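PDB 4WI0: cellulosomal scaffoldin from Acetivibrio cellulolyticus, which serves as a cellulosome scaffold that probably takes part in cellulose breakdown, this C-terminal X-module and dockerin piece docking onto a type II cohesin. Local coordinates for residues B[12-15]-B[16-20]. The protein carries 1 engineered substitution. Numbering follows the deposited sequence.
Sequences FVTT and STTAP
Thr15 and Thr18 meet in a local turn, where the loop following strand 2-10 curls into the short helix 19-22 at the surface of the X-module. The side-chain hydroxyl of Thr18 reaches back along the chain: its OG1 accepts the backbone N-H of Thr15, with N and OG1 2.9 Å apart and an almost straight bond (175°). A chi1 of 66° brings this hydroxyl between its own backbone N and carbonyl carbon, turning it back to the start of the turn, while the methyl CG2 packs 3.6 Å from Thr15 OG1. Thr15 is thus gripped through both its backbone groups, for its carbonyl O receives Ala19 N at 2.8 Å, an i to i+4 bond like the first of a helix, and takes a weaker second bond from Thr18 N. Beside this, Thr14 and Thr18 run across one another, and Thr14 OG1 lies 3.6 Å from the methyl CB of Ala19. Thr15 and Thr17 hold their side chains alongside each other and pointing the same way, their hydroxyls bridged by a water 2.7 Å from Thr15 OG1. Another water, 2.9 Å from Thr18 OG1, gives that oxygen a further polar partner and reaches Val13 O by a weak bond. Thr18 is buried, the nearest atoms of its side chain and that of the calcium ligand Asp134 about 4 Å apart, and Phe12 touches Asn132 of the same site, so the turn faces the dockerin. With helical backbone angles from Ser16 through Thr18, the Thr18 OG1 bond is the one by which an N3 side chain holds the N-cap N-H in a capping box.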
ATOM      1  N   PHE B  12      -0.865  11.254  -2.361  1.00 20.35           N
ATOM      2  CA  PHE B  12      -1.193   9.953  -2.954  1.00 21.81           C
ATOM      3  C   PHE B  12      -2.390  10.118  -3.893  1.00 23.68           C
ATOM      4  O   PHE B  12      -3.168  11.078  -3.772  1.00 21.89           O
ATOM      5  CB  PHE B  12      -1.458   8.853  -1.895  1.00 21.06           C
ATOM      6  CG  PHE B  12      -2.558   9.179  -0.904  1.00 20.88           C
ATOM      7  CD1 PHE B  12      -3.902   9.080  -1.259  1.00 21.76           C
ATOM      8  CD2 PHE B  12      -2.248   9.532   0.398  1.00 20.76           C
ATOM      9  CE1 PHE B  12      -4.899   9.368  -0.346  1.00 21.68           C
ATOM     10  CE2 PHE B  12      -3.243   9.814   1.316  1.00 20.99           C
ATOM     11  CZ  PHE B  12      -4.569   9.736   0.947  1.00 21.02           C
ATOM     12  N   VAL B  13      -2.522   9.186  -4.828  1.00 25.81           N
ATOM     13  CA  VAL B  13      -3.558   9.272  -5.860  1.00 29.04           C
ATOM     14  C   VAL B  13      -4.945   8.985  -5.273  1.00 29.22           C
ATOM     15  O   VAL B  13      -5.100   8.080  -4.458  1.00 29.01           O
ATOM     16  CB  VAL B  13      -3.247   8.346  -7.067  1.00 32.73           C
ATOM     17  CG1 VAL B  13      -1.882   8.685  -7.660  1.00 32.62           C
ATOM     18  CG2 VAL B  13      -3.302   6.872  -6.683  1.00 33.29           C
ATOM     19  N   THR B  14      -5.944   9.767  -5.684  1.00 30.60           N
ATOM     20  CA  THR B  14      -7.311   9.638  -5.165  1.00 31.03           C
ATOM     21  C   THR B  14      -8.300   9.361  -6.290  1.00 32.96           C
ATOM     22  O   THR B  14      -7.915   9.316  -7.457  1.00 33.42           O
ATOM     23  CB  THR B  14      -7.756  10.919  -4.430  1.00 31.15           C
ATOM     24  OG1 THR B  14      -7.749  12.024  -5.339  1.00 32.00           O
ATOM     25  CG2 THR B  14      -6.824  11.229  -3.263  1.00 30.23           C
ATOM     26  N   THR B  15      -9.565   9.160  -5.922  1.00 33.90           N
ATOM     27  CA  THR B  15     -10.670   9.056  -6.877  1.00 35.77           C
ATOM     28  C   THR B  15     -11.753  10.059  -6.516  1.00 36.91           C
ATOM     29  O   THR B  15     -11.663  10.740  -5.490  1.00 35.16           O
ATOM     30  CB  THR B  15     -11.312   7.655  -6.868  1.00 35.98           C
ATOM     31  OG1 THR B  15     -11.972   7.437  -5.615  1.00 34.84           O
ATOM     32  CG2 THR B  15     -10.263   6.577  -7.104  1.00 36.62           C
ATOM     33  N   SER B  16     -12.787  10.127  -7.359  1.00 37.30           N
ATOM     34  CA  SER B  16     -13.931  11.004  -7.135  1.00 38.03           C
ATOM     35  C   SER B  16     -14.580  10.755  -5.779  1.00 37.66           C
ATOM     36  O   SER B  16     -15.061  11.685  -5.130  1.00 35.73           O
ATOM     37  CB  SER B  16     -14.979  10.785  -8.236  1.00 41.72           C
ATOM     38  OG  SER B  16     -14.372  10.808  -9.517  1.00 42.72           O
ATOM     39  N   THR B  17     -14.587   9.494  -5.356  1.00 38.19           N
ATOM     40  CA  THR B  17     -15.243   9.111  -4.110  1.00 38.59           C
ATOM     41  C   THR B  17     -14.357   9.406  -2.893  1.00 35.52           C
ATOM     42  O   THR B  17     -14.858   9.812  -1.849  1.00 35.53           O
ATOM     43  CB  THR B  17     -15.653   7.617  -4.106  1.00 40.02           C
ATOM     44  OG1 THR B  17     -14.514   6.797  -3.814  1.00 41.34           O
ATOM     45  CG2 THR B  17     -16.249   7.203  -5.447  1.00 42.11           C
ATOM     46  N   THR B  18     -13.046   9.196  -3.021  1.00 34.12           N
ATOM     47  CA  THR B  18     -12.135   9.338  -1.878  1.00 31.54           C
ATOM     48  C   THR B  18     -11.592  10.758  -1.692  1.00 31.41           C
ATOM     49  O   THR B  18     -11.310  11.153  -0.567  1.00 29.82           O
ATOM     50  CB  THR B  18     -10.923   8.384  -1.965  1.00 30.35           C
ATOM     51  OG1 THR B  18     -10.092   8.747  -3.071  1.00 29.07           O
ATOM     52  CG2 THR B  18     -11.370   6.935  -2.117  1.00 31.72           C
ATOM     53  N   ALA B  19     -11.419  11.505  -2.781  1.00 32.25           N
ATOM     54  CA  ALA B  19     -10.815  12.843  -2.720  1.00 33.25           C
ATOM     55  C   ALA B  19     -11.483  13.795  -1.705  1.00 34.50           C
ATOM     56  O   ALA B  19     -10.790  14.360  -0.850  1.00 34.41           O
ATOM     57  CB  ALA B  19     -10.763  13.470  -4.105  1.00 33.75           C
ATOM     58  N   PRO B  20     -12.817  13.968  -1.783  1.00 35.68           N
ATOM     59  CA  PRO B  20     -13.517  14.852  -0.839  1.00 35.75           C
ATOM     60  C   PRO B  20     -13.343  14.509   0.646  1.00 35.78           C
ATOM     61  O   PRO B  20     -13.438  15.402   1.489  1.00 36.38           O
ATOM     62  CB  PRO B  20     -14.994  14.718  -1.248  1.00 39.02           C
ATOM     63  CG  PRO B  20     -15.065  13.544  -2.159  1.00 38.76           C
ATOM     64  CD  PRO B  20     -13.732  13.475  -2.827  1.00 37.36           C
TER
HETATM   65  O   HOH W   1      -7.866   6.997  -2.675  1.00 31.03           O
HETATM   66  O   HOH W   2     -13.130   5.076  -4.995  1.00 28.80           O